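Local structure of carboxylesterase (Est-2) (5FRD) at residues 6-10 against 77-81; 93-97 against 175-181; 139-145 against 199-203. The protein is a carboxylesterase of the alpha/beta-hydrolase family from a thermophilic archaeon, and binds a coenzyme A molecule close to its active site. All blocks are in the same frame, centred on the assembly; numbering follows the deposited sequence.

Interaction 1 of 3, residues 6-10 against 77-81; sequences FIDVD and KKTVG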
loop_
_atom_site.group_PDB
_atom_site.type_symbol
_atom_site.label_atom_id
_atom_site.label_comp_id
_atom_site.label_asym_id
_atom_site.label_seq_id
_atom_site.Cartn_x
_atom_site.Cartn_y
_atom_site.Cartn_z
ATOM N N PHE A 6 -15.516 6.288 10.714
ATOM C CA PHE A 6 -14.611 7.326 11.195
ATOM C C PHE A 6 -14.175 6.970 12.594
ATOM O O PHE A 6 -14.991 6.530 13.392
ATOM C CB PHE A 6 -15.318 8.684 11.187
ATOM C CG PHE A 6 -15.686 9.157 9.807
ATOM C CD1 PHE A 6 -16.881 8.777 9.224
ATOM C CD2 PHE A 6 -14.794 9.932 9.082
ATOM C CE1 PHE A 6 -17.196 9.193 7.924
ATOM C CE2 PHE A 6 -15.120 10.354 7.791
ATOM C CZ PHE A 6 -16.306 9.970 7.234
ATOM N N ILE A 7 -12.912 7.226 12.868
ATOM C CA ILE A 7 -12.294 7.087 14.196
ATOM C C ILE A 7 -11.486 8.341 14.463
ATOM O O ILE A 7 -11.302 9.207 13.600
ATOM C CB ILE A 7 -11.388 5.833 14.286
ATOM C CG1 ILE A 7 -10.173 5.946 13.380
ATOM C CG2 ILE A 7 -12.208 4.589 14.010
ATOM C CD1 ILE A 7 -9.176 4.837 13.565
ATOM N N ASP A 8 -10.999 8.455 15.703
ATOM C CA ASP A 8 -10.147 9.573 16.097
ATOM C C ASP A 8 -8.804 9.041 16.541
ATOM O O ASP A 8 -8.746 8.116 17.350
ATOM C CB ASP A 8 -10.784 10.343 17.252
ATOM C CG ASP A 8 -9.942 11.546 17.657
ATOM O OD1 ASP A 8 -10.009 12.571 16.954
ATOM O OD2 ASP A 8 -9.184 11.434 18.653
ATOM N N VAL A 9 -7.736 9.608 15.993
ATOM C CA VAL A 9 -6.386 9.325 16.432
ATOM C C VAL A 9 -5.742 10.633 16.918
ATOM O O VAL A 9 -5.342 11.459 16.115
ATOM C CB VAL A 9 -5.524 8.676 15.324
ATOM C CG1 VAL A 9 -4.095 8.452 15.793
ATOM C CG2 VAL A 9 -6.168 7.363 14.881
ATOM N N ASP A 10 -5.643 10.773 18.257
ATOM C CA ASP A 10 -5.069 11.984 18.883
ATOM C C ASP A 10 -5.654 13.285 18.347
ATOM O O ASP A 10 -4.936 14.252 18.107
ATOM C CB ASP A 10 -3.553 12.011 18.676
ATOM C CG ASP A 10 -2.870 10.782 19.211
ATOM O OD1 ASP A 10 -3.452 10.096 20.078
ATOM O OD2 ASP A 10 -1.743 10.506 18.750
ATOM N N LYS A 77 -5.239 -0.833 15.483
ATOM C CA LYS A 77 -5.583 -1.216 16.853
ATOM C C LYS A 77 -7.051 -0.927 17.178
ATOM O O LYS A 77 -7.714 -1.742 17.824
ATOM C CB LYS A 77 -4.683 -0.486 17.848
ATOM C CG LYS A 77 -3.262 -0.990 17.894
ATOM C CD LYS A 77 -2.387 -0.040 18.711
ATOM C CE LYS A 77 -0.938 -0.479 18.728
ATOM N NZ LYS A 77 -0.082 0.483 19.477
ATOM N N LYS A 78 -7.573 0.208 16.700
ATOM C CA LYS A 78 -8.949 0.655 17.008
ATOM C C LYS A 78 -10.031 -0.025 16.185
ATOM O O LYS A 78 -11.215 0.104 16.491
ATOM C CB LYS A 78 -9.070 2.173 16.826
ATOM C CG LYS A 78 -8.346 2.983 17.905
ATOM C CD LYS A 78 -8.297 4.468 17.554
ATOM C CE LYS A 78 -7.340 5.251 18.434
ATOM N NZ LYS A 78 -7.813 5.327 19.841
ATOM N N THR A 79 -9.642 -0.723 15.109
ATOM C CA THR A 79 -10.617 -1.340 14.233
ATOM C C THR A 79 -10.606 -2.853 14.319
ATOM O O THR A 79 -11.627 -3.471 14.594
ATOM C CB THR A 79 -10.421 -0.872 12.763
ATOM O OG1 THR A 79 -9.068 -1.086 12.372
ATOM C CG2 THR A 79 -10.794 0.572 12.593
ATOM N N VAL A 80 -9.451 -3.460 14.082
ATOM C CA VAL A 80 -9.300 -4.925 14.056
ATOM C C VAL A 80 -8.392 -5.503 15.137
ATOM O O VAL A 80 -8.440 -6.708 15.365
ATOM C CB VAL A 80 -8.861 -5.422 12.656
ATOM C CG1 VAL A 80 -10.031 -5.269 11.675
ATOM C CG2 VAL A 80 -7.654 -4.687 12.151
ATOM N N GLY A 81 -7.598 -4.682 15.810
ATOM C CA GLY A 81 -6.750 -5.148 16.905
ATOM C C GLY A 81 -5.435 -5.691 16.423
ATOM O O GLY A 81 -4.395 -5.153 16.776
HETATM O O HOH W 1 -10.072 7.095 19.654
#

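Interaction 2 of 3, residues 93-97 against 175-181; sequences AVAQK and FDLLEDY. With COA (coenzyme A), chain C.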
loop_
_atom_site.group_PDB
_atom_site.type_symbol
_atom_site.label_atom_id
_atom_site.label_comp_id
_atom_site.label_asym_id
_atom_site.label_seq_id
_atom_site.Cartn_x
_atom_site.Cartn_y
_atom_site.Cartn_z
ATOM N N ALA A 93 5.772 0.810 2.384
ATOM C CA ALA A 93 6.793 1.433 3.265
ATOM C C ALA A 93 6.191 1.655 4.644
ATOM O O ALA A 93 6.807 1.355 5.683
ATOM C CB ALA A 93 7.326 2.715 2.677
ATOM N N VAL A 94 4.979 2.184 4.680
ATOM C CA VAL A 94 4.235 2.374 5.930
ATOM C C VAL A 94 4.056 1.033 6.622
ATOM O O VAL A 94 4.296 0.934 7.832
ATOM C CB VAL A 94 2.887 3.078 5.679
ATOM C CG1 VAL A 94 2.045 3.107 6.949
ATOM C CG2 VAL A 94 3.114 4.480 5.150
ATOM N N ALA A 95 3.689 -0.022 5.889
ATOM C CA ALA A 95 3.554 -1.346 6.470
ATOM C C ALA A 95 4.845 -1.858 7.102
ATOM O O ALA A 95 4.793 -2.462 8.175
ATOM C CB ALA A 95 3.053 -2.339 5.422
ATOM N N GLN A 96 5.975 -1.660 6.433
ATOM C CA GLN A 96 7.246 -2.107 6.972
ATOM C C GLN A 96 7.555 -1.356 8.272
ATOM O O GLN A 96 7.935 -2.012 9.262
ATOM C CB GLN A 96 8.363 -1.884 5.963
ATOM C CG GLN A 96 8.278 -2.801 4.763
ATOM C CD GLN A 96 9.229 -2.382 3.683
ATOM O OE1 GLN A 96 10.428 -2.627 3.780
ATOM N NE2 GLN A 96 8.727 -1.703 2.661
ATOM N N LYS A 97 7.381 -0.034 8.300
ATOM C CA LYS A 97 7.615 0.739 9.515
ATOM C C LYS A 97 6.632 0.364 10.615
ATOM O O LYS A 97 7.007 0.314 11.811
ATOM C CB LYS A 97 7.636 2.231 9.252
ATOM C CG LYS A 97 8.779 2.695 8.374
ATOM C CD LYS A 97 10.157 2.594 9.016
ATOM C CE LYS A 97 11.108 3.640 8.455
ATOM N NZ LYS A 97 12.213 3.888 9.416
ATOM N N PHE A 175 12.724 7.267 1.957
ATOM C CA PHE A 175 12.561 6.007 2.631
ATOM C C PHE A 175 13.651 5.019 2.205
ATOM O O PHE A 175 13.830 4.743 1.021
ATOM C CB PHE A 175 11.165 5.433 2.303
ATOM C CG PHE A 175 10.937 4.060 2.851
ATOM C CD1 PHE A 175 10.657 3.870 4.198
ATOM C CD2 PHE A 175 11.005 2.956 2.014
ATOM C CE1 PHE A 175 10.464 2.611 4.690
ATOM C CE2 PHE A 175 10.802 1.690 2.512
ATOM C CZ PHE A 175 10.528 1.523 3.841
ATOM N N ASP A 176 14.361 4.468 3.186
ATOM C CA ASP A 176 15.489 3.579 2.904
ATOM C C ASP A 176 15.763 2.643 4.075
ATOM O O ASP A 176 16.329 3.062 5.099
ATOM C CB ASP A 176 16.743 4.410 2.585
ATOM C CG ASP A 176 17.943 3.551 2.238
ATOM O OD1 ASP A 176 17.770 2.383 1.824
ATOM O OD2 ASP A 176 19.075 4.038 2.410
ATOM N N LEU A 177 15.382 1.378 3.900
ATOM C CA LEU A 177 15.709 0.307 4.814
ATOM C C LEU A 177 16.637 -0.725 4.150
ATOM O O LEU A 177 16.842 -1.798 4.710
ATOM C CB LEU A 177 14.430 -0.387 5.258
ATOM C CG LEU A 177 13.439 0.407 6.095
ATOM C CD1 LEU A 177 12.206 -0.415 6.404
ATOM C CD2 LEU A 177 14.066 0.899 7.397
ATOM N N LEU A 178 17.199 -0.415 2.993
ATOM C CA LEU A 178 17.825 -1.450 2.152
ATOM C C LEU A 178 19.001 -2.143 2.886
ATOM O O LEU A 178 19.054 -3.367 2.947
ATOM C CB LEU A 178 18.269 -0.830 0.829
ATOM C CG LEU A 178 18.733 -1.750 -0.289
ATOM C CD1 LEU A 178 17.557 -2.533 -0.831
ATOM C CD2 LEU A 178 19.390 -0.935 -1.405
ATOM N N GLU A 179 19.908 -1.359 3.425
ATOM C CA GLU A 179 21.093 -1.924 4.074
ATOM C C GLU A 179 20.730 -2.691 5.330
ATOM O O GLU A 179 21.357 -3.689 5.629
ATOM C CB GLU A 179 22.161 -0.842 4.328
ATOM C CG GLU A 179 22.827 -0.366 3.041
ATOM C CD GLU A 179 23.570 -1.473 2.301
ATOM O OE1 GLU A 179 24.237 -2.300 2.967
ATOM O OE2 GLU A 179 23.471 -1.522 1.054
ATOM N N ASP A 180 19.701 -2.235 6.045
ATOM C CA ASP A 180 19.236 -2.937 7.235
ATOM C C ASP A 180 18.707 -4.331 6.909
ATOM O O ASP A 180 18.896 -5.263 7.675
ATOM C CB ASP A 180 18.175 -2.113 7.960
ATOM C CG ASP A 180 18.727 -0.831 8.590
ATOM O OD1 ASP A 180 19.952 -0.668 8.737
ATOM O OD2 ASP A 180 17.907 0.027 8.966
ATOM N N TYR A 181 18.044 -4.502 5.763
ATOM C CA TYR A 181 17.732 -5.831 5.300
ATOM C C TYR A 181 19.014 -6.586 4.912
ATOM O O TYR A 181 19.159 -7.733 5.278
ATOM C CB TYR A 181 16.805 -5.814 4.073
ATOM C CG TYR A 181 15.332 -5.605 4.338
ATOM C CD1 TYR A 181 14.506 -6.665 4.674
ATOM C CD2 TYR A 181 14.764 -4.351 4.173
ATOM C CE1 TYR A 181 13.136 -6.473 4.877
ATOM C CE2 TYR A 181 13.403 -4.144 4.380
ATOM C CZ TYR A 181 12.605 -5.197 4.710
ATOM O OH TYR A 181 11.256 -4.969 4.919
HETATM N N1A COA C . 15.234 -3.152 -3.759
HETATM C C2A COA C . 16.375 -3.701 -4.200
HETATM N N3A COA C . 17.370 -2.954 -4.696
HETATM C C4A COA C . 17.265 -1.608 -4.749
HETATM C C5A COA C . 16.067 -0.938 -4.289
HETATM C C6A COA C . 15.026 -1.800 -3.758
HETATM N N6A COA C . 13.874 -1.254 -3.316
HETATM N N7A COA C . 16.203 0.385 -4.473
HETATM C C8A COA C . 17.435 0.547 -4.989
HETATM N N9A COA C . 18.049 -0.643 -5.153
HETATM C C1B COA C . 19.392 -0.828 -5.734
HETATM C C2B COA C . 19.304 -0.535 -7.204
HETATM O O2B COA C . 18.877 -1.701 -7.907
HETATM C C3B COA C . 20.715 -0.057 -7.503
HETATM O O3B COA C . 21.554 -1.192 -7.704
HETATM P P3B COA C . 22.645 -1.263 -8.897
HETATM O O7A COA C . 23.585 -0.138 -8.517
HETATM O O8A COA C . 21.827 -1.045 -10.153
HETATM O O9A COA C . 23.208 -2.662 -8.774
HETATM C C4B COA C . 21.125 0.666 -6.234
HETATM O O4B COA C . 20.291 0.120 -5.194
HETATM C C5B COA C . 20.964 2.177 -6.288
HETATM O O5B COA C . 19.598 2.495 -6.598
HETATM P P1A COA C . 18.890 3.808 -6.004
HETATM O O1A COA C . 19.175 3.962 -4.567
HETATM O O2A COA C . 17.424 3.676 -6.418
HETATM O O3A COA C . 19.550 5.096 -6.705
HETATM P P2A COA C . 19.806 5.404 -8.264
HETATM O O4A COA C . 20.315 6.817 -8.204
HETATM O O5A COA C . 20.563 4.276 -8.896
HETATM O O6A COA C . 18.371 5.365 -9.012
HETATM C CBP COA C . 16.176 5.995 -9.633
HETATM C CCP COA C . 17.354 6.317 -8.724
HETATM C CDP COA C . 15.040 6.958 -9.295
HETATM C CEP COA C . 16.621 6.195 -11.096
HETATM C CAP COA C . 15.733 4.531 -9.383
HETATM O OAP COA C . 15.471 4.322 -7.971
HETATM C C9P COA C . 14.512 4.151 -10.192
HETATM O O9P COA C . 14.585 4.043 -11.398
HETATM N N8P COA C . 13.380 3.913 -9.505
HETATM C C7P COA C . 12.157 3.379 -10.110
HETATM C C6P COA C . 11.183 4.447 -10.597
HETATM C C5P COA C . 10.440 5.260 -9.555
HETATM O O5P COA C . 10.405 6.495 -9.631
HETATM N N4P COA C . 9.781 4.585 -8.610
HETATM C C3P COA C . 8.939 5.231 -7.630
HETATM C C2P COA C . 9.004 4.472 -6.326
HETATM S S1P COA C . 7.827 5.207 -5.170
#

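Interaction 3 of 3, residues 139-145 against 199-203; sequences MLSMAFA and EDKLT. With COA (coenzyme A), chain C.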
loop_
_atom_site.group_PDB
_atom_site.type_symbol
_atom_site.label_atom_id
_atom_site.label_comp_id
_atom_site.label_asym_id
_atom_site.label_seq_id
_atom_site.Cartn_x
_atom_site.Cartn_y
_atom_site.Cartn_z
ATOM N N MET A 139 4.735 8.947 -14.747
ATOM C CA MET A 139 4.498 8.018 -13.635
ATOM C C MET A 139 3.459 6.966 -14.006
ATOM O O MET A 139 3.621 5.765 -13.771
ATOM C CB MET A 139 4.075 8.777 -12.403
ATOM C CG MET A 139 3.914 7.876 -11.195
ATOM S SD MET A 139 3.576 8.864 -9.752
ATOM C CE MET A 139 3.226 7.540 -8.573
ATOM N N LEU A 140 2.348 7.376 -14.605
ATOM C CA LEU A 140 1.293 6.419 -14.913
ATOM C C LEU A 140 1.615 5.474 -16.061
ATOM O O LEU A 140 1.139 4.322 -16.078
ATOM C CB LEU A 140 -0.036 7.139 -15.126
ATOM C CG LEU A 140 -0.550 7.766 -13.813
ATOM C CD1 LEU A 140 -1.949 8.307 -14.033
ATOM C CD2 LEU A 140 -0.595 6.826 -12.621
ATOM N N SER A 141 2.499 5.909 -16.982
ATOM C CA SER A 141 3.001 5.009 -18.010
ATOM C C SER A 141 3.792 3.830 -17.419
ATOM O O SER A 141 3.911 2.782 -18.046
ATOM C CB SER A 141 3.893 5.751 -19.039
ATOM O OG SER A 141 5.170 6.085 -18.526
ATOM N N MET A 142 4.329 4.028 -16.218
ATOM C CA MET A 142 5.109 3.033 -15.497
ATOM C C MET A 142 4.275 2.242 -14.479
ATOM O O MET A 142 4.804 1.344 -13.818
ATOM C CB MET A 142 6.241 3.751 -14.767
ATOM C CG MET A 142 7.229 4.429 -15.726
ATOM S SD MET A 142 8.409 5.538 -14.954
ATOM C CE MET A 142 9.491 4.345 -14.212
ATOM N N ALA A 143 2.984 2.583 -14.393
ATOM C CA ALA A 143 2.064 2.029 -13.379
ATOM C C ALA A 143 0.913 1.206 -13.907
ATOM O O ALA A 143 0.292 0.462 -13.133
ATOM C CB ALA A 143 1.502 3.129 -12.516
ATOM N N PHE A 144 0.596 1.320 -15.200
ATOM C CA PHE A 144 -0.512 0.601 -15.830
ATOM C C PHE A 144 0.010 -0.137 -17.037
ATOM O O PHE A 144 0.826 0.420 -17.791
ATOM C CB PHE A 144 -1.584 1.586 -16.267
ATOM C CG PHE A 144 -2.461 2.075 -15.160
ATOM C CD1 PHE A 144 -3.529 1.319 -14.729
ATOM C CD2 PHE A 144 -2.211 3.281 -14.525
ATOM C CE1 PHE A 144 -4.355 1.759 -13.709
ATOM C CE2 PHE A 144 -3.050 3.729 -13.532
ATOM C CZ PHE A 144 -4.121 2.973 -13.125
ATOM N N ALA A 145 -0.509 -1.334 -17.244
ATOM C CA ALA A 145 -0.166 -2.123 -18.436
ATOM C C ALA A 145 -0.927 -1.634 -19.645
ATOM O O ALA A 145 -0.484 -1.847 -20.778
ATOM C CB ALA A 145 -0.462 -3.572 -18.178
ATOM N N GLU A 199 4.557 -6.262 -15.237
ATOM C CA GLU A 199 4.980 -5.104 -16.024
ATOM C C GLU A 199 5.343 -3.877 -15.180
ATOM O O GLU A 199 5.646 -2.834 -15.714
ATOM C CB GLU A 199 3.874 -4.740 -17.023
ATOM C CG GLU A 199 3.508 -5.921 -17.909
ATOM C CD GLU A 199 2.526 -5.600 -19.020
ATOM O OE1 GLU A 199 2.481 -4.435 -19.476
ATOM O OE2 GLU A 199 1.818 -6.541 -19.445
ATOM N N ASP A 200 5.331 -3.995 -13.847
ATOM C CA ASP A 200 5.543 -2.830 -12.976
ATOM C C ASP A 200 6.931 -2.211 -13.196
ATOM O O ASP A 200 7.952 -2.897 -13.017
ATOM C CB ASP A 200 5.388 -3.294 -11.502
ATOM C CG ASP A 200 5.345 -2.153 -10.494
ATOM O OD1 ASP A 200 5.818 -1.041 -10.758
ATOM O OD2 ASP A 200 4.826 -2.413 -9.376
ATOM N N LYS A 201 6.978 -0.920 -13.538
ATOM C CA LYS A 201 8.244 -0.210 -13.730
ATOM C C LYS A 201 8.564 0.775 -12.615
ATOM O O LYS A 201 9.677 1.296 -12.538
ATOM C CB LYS A 201 8.255 0.484 -15.096
ATOM C CG LYS A 201 8.214 -0.520 -16.240
ATOM C CD LYS A 201 8.658 0.028 -17.566
ATOM C CE LYS A 201 10.124 -0.186 -17.905
ATOM N NZ LYS A 201 10.618 0.868 -18.833
ATOM N N LEU A 202 7.604 1.052 -11.734
ATOM C CA LEU A 202 7.864 1.919 -10.600
ATOM C C LEU A 202 8.564 1.156 -9.481
ATOM O O LEU A 202 9.445 1.686 -8.814
ATOM C CB LEU A 202 6.575 2.563 -10.084
ATOM C CG LEU A 202 5.937 3.602 -11.009
ATOM C CD1 LEU A 202 4.577 4.017 -10.491
ATOM C CD2 LEU A 202 6.883 4.810 -11.126
ATOM N N THR A 203 8.092 -0.064 -9.229
ATOM C CA THR A 203 8.665 -0.944 -8.206
ATOM C C THR A 203 8.791 -2.299 -8.899
ATOM O O THR A 203 7.906 -3.116 -8.880
ATOM C CB THR A 203 7.770 -1.027 -6.945
ATOM O OG1 THR A 203 6.438 -1.372 -7.297
ATOM C CG2 THR A 203 7.733 0.288 -6.212
HETATM N N1A COA C . 15.234 -3.152 -3.759
HETATM C C2A COA C . 16.375 -3.701 -4.200
HETATM N N3A COA C . 17.370 -2.954 -4.696
HETATM C C4A COA C . 17.265 -1.608 -4.749
HETATM C C5A COA C . 16.067 -0.938 -4.289
HETATM C C6A COA C . 15.026 -1.800 -3.758
HETATM N N6A COA C . 13.874 -1.254 -3.316
HETATM N N7A COA C . 16.203 0.385 -4.473
HETATM C C8A COA C . 17.435 0.547 -4.989
HETATM N N9A COA C . 18.049 -0.643 -5.153
HETATM C C1B COA C . 19.392 -0.828 -5.734
HETATM C C2B COA C . 19.304 -0.535 -7.204
HETATM O O2B COA C . 18.877 -1.701 -7.907
HETATM C C3B COA C . 20.715 -0.057 -7.503
HETATM O O3B COA C . 21.554 -1.192 -7.704
HETATM P P3B COA C . 22.645 -1.263 -8.897
HETATM O O7A COA C . 23.585 -0.138 -8.517
HETATM O O8A COA C . 21.827 -1.045 -10.153
HETATM O O9A COA C . 23.208 -2.662 -8.774
HETATM C C4B COA C . 21.125 0.666 -6.234
HETATM O O4B COA C . 20.291 0.120 -5.194
HETATM C C5B COA C . 20.964 2.177 -6.288
HETATM O O5B COA C . 19.598 2.495 -6.598
HETATM P P1A COA C . 18.890 3.808 -6.004
HETATM O O1A COA C . 19.175 3.962 -4.567
HETATM O O2A COA C . 17.424 3.676 -6.418
HETATM O O3A COA C . 19.550 5.096 -6.705
HETATM P P2A COA C . 19.806 5.404 -8.264
HETATM O O4A COA C . 20.315 6.817 -8.204
HETATM O O5A COA C . 20.563 4.276 -8.896
HETATM O O6A COA C . 18.371 5.365 -9.012
HETATM C CBP COA C . 16.176 5.995 -9.633
HETATM C CCP COA C . 17.354 6.317 -8.724
HETATM C CDP COA C . 15.040 6.958 -9.295
HETATM C CEP COA C . 16.621 6.195 -11.096
HETATM C CAP COA C . 15.733 4.531 -9.383
HETATM O OAP COA C . 15.471 4.322 -7.971
HETATM C C9P COA C . 14.512 4.151 -10.192
HETATM O O9P COA C . 14.585 4.043 -11.398
HETATM N N8P COA C . 13.380 3.913 -9.505
HETATM C C7P COA C . 12.157 3.379 -10.110
HETATM C C6P COA C . 11.183 4.447 -10.597
HETATM C C5P COA C . 10.440 5.260 -9.555
HETATM O O5P COA C . 10.405 6.495 -9.631
HETATM N N4P COA C . 9.781 4.585 -8.610
HETATM C C3P COA C . 8.939 5.231 -7.630
HETATM C C2P COA C . 9.004 4.472 -6.326
HETATM S S1P COA C . 7.827 5.207 -5.170
#

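Interaction 1 of 3, residues 6-10 against 77-81
The side chain of Lys78 reaches across to the strand of Ile7, Asp8 and Val9 and, in the conformer described, meets it mainly with its aliphatic part. Lys78 CE lies 3.4 Å from Asp8 O, and Lys78 CD is 4.1 Å from Ile7 CD1. Val9 CG2 adds a looser apolar touch to the same CE. The lysine chain runs extended until its last torsion, where it bends (chi4 -68°) and turns NZ toward a water. That water accepts from Lys78 NZ at 2.9 Å and donates to Asp8 O at 2.8 Å, so this conformer joins the ammonium group to the strand carbonyl through one solvent molecule.

Ile7 points toward residues 78 and 79, its CG1 placed between the backbone N and the carbonyl carbon (chi1 66°). This leaves Ile7 CG2 beside the backbone N, loosely facing Thr79 CG2 at 4.5 Å. Threonine suits this place because its methyl faces the strand while OG1 is hydrogen-bonded to Ser75 O in its own helix. The CB of Asp8 points away from the helix, and its OD2 accepts from Gly11 N in the turn between strands 3-9 and 12-18.

The contact sets one of the two edge strands, 3-9, against the 77-81 segment that leads out of helix 65-79. With no direct hydrogen bond between the segments and Lys78 exposed, its chemistry is that of a surface contact: methylene packing supplemented by a water bridge only as firm as one lysine conformer.

Interaction 2 of 3, residues 93-97 against 175-181
The ring of Phe175 receives the methyl of Ala93 over one face, while Lys97 CE, in the conformer described, comes to its edge near the ring plane. Ala93 CB stands 3.5 Å from the centroid of the Phe175 ring and only 6° off the normal, a CH-pi contact for which the small alanine lets the ring come close to helix 90-101. In this alpha/beta-hydrolase fold that helix follows the probable nucleophile elbow around Ser89. Lys97 bends at its second torsion and runs antiparallel to the Phe175 side chain as it passes, Lys97 CE lying 4.0 Å from Phe175 CE1.

At the edge of the Tyr181 ring lies Gln96 OE1, which accepts a 2.7 Å hydrogen bond from Tyr181 OH. The amide and this ring are turned 49° apart, and the hydroxyl is tilted 31° from the carbonyl plane. Gln96 NE2 donates to Gly92 O and Gly115 O, so both ends of the buried amide are satisfied and its rotation is fixed. Leu177 touches both helix side chains, with CD1 near Gln96 OE1 and CD2 near Lys97 NZ in the same lysine conformer.

Leu177 is also the N-cap of helix 178-182. Asp176 OD1, which also forms a salt bridge with Arg117 NE, accepts from Leu178 N, which lies above the carboxylate plane; this bond makes an Asx turn at the start of the helix. Leu178 itself turns to the coenzyme A adenine, Leu178 CD1 being 3.8 Å from C2A.

Interaction 3 of 3, residues 139-145 against 199-203
Leu202 fits between Met139, Met142 and Ala143, and this is the compact half of the contact. Leu202 CD1 lies 3.8 Å from Ala143 CB and also reaches Met139 CG, while Leu202 CG is 3.8 Å from Met142 CB. The branched leucine can thus serve several neighbours at once. Met142 crosses it at about a right angle and bends at its last torsion (chi3 75°), bringing Met142 CE 4.0 Å from C6P of coenzyme A. Beside this packing, Lys201 N donates to Met142 O at 3.2 Å, in the carbonyl plane.

The other side is looser. One conformer of exposed Glu199 brings OE1 to the methyl of Ala145, and Lys201 touches Met142 through CB, beyond which its chain, in the conformer described, leads away.

Asp200 braces the loop from within: OD1 accepts from Thr203 N in an almost straight bond (179°), forming an Asx motif, and OD2 accepts from Thr203 OG1. OD2 is also hydrogen-bonded to His228 ND1, as expected if Asp200 is the acid of a Ser89-His228-Asp200 triad. Leu202 O takes the N4P hydrogen of coenzyme A at 2.9 Å, so the loop after strand 192-197 joins the probable acid site of an alpha/beta hydrolase to the observed coenzyme A pocket.

Interactions 2 and 3 both touch coenzyme A, although their centres are 21 Å apart and their nearest atoms about 9 Å: residues 175-181 meet the adenine through Leu178, whereas 139-145 and 199-203 meet the pantetheine part. Their segments alternate along the chain. Interaction 2 lies near the probable catalytic centre, without touching it, through Ala93 on the helix after the nucleophile elbow; interaction 3 contains the presumed triad acid. Arg117, hydrogen-bonded to the ligand, lies with its side chain about 6 Å from that of Phe175. Interaction 1 stands apart, closing earlier in the chain, with its centre 24 Å from that of interaction 2 and 33 Å from that of interaction 3.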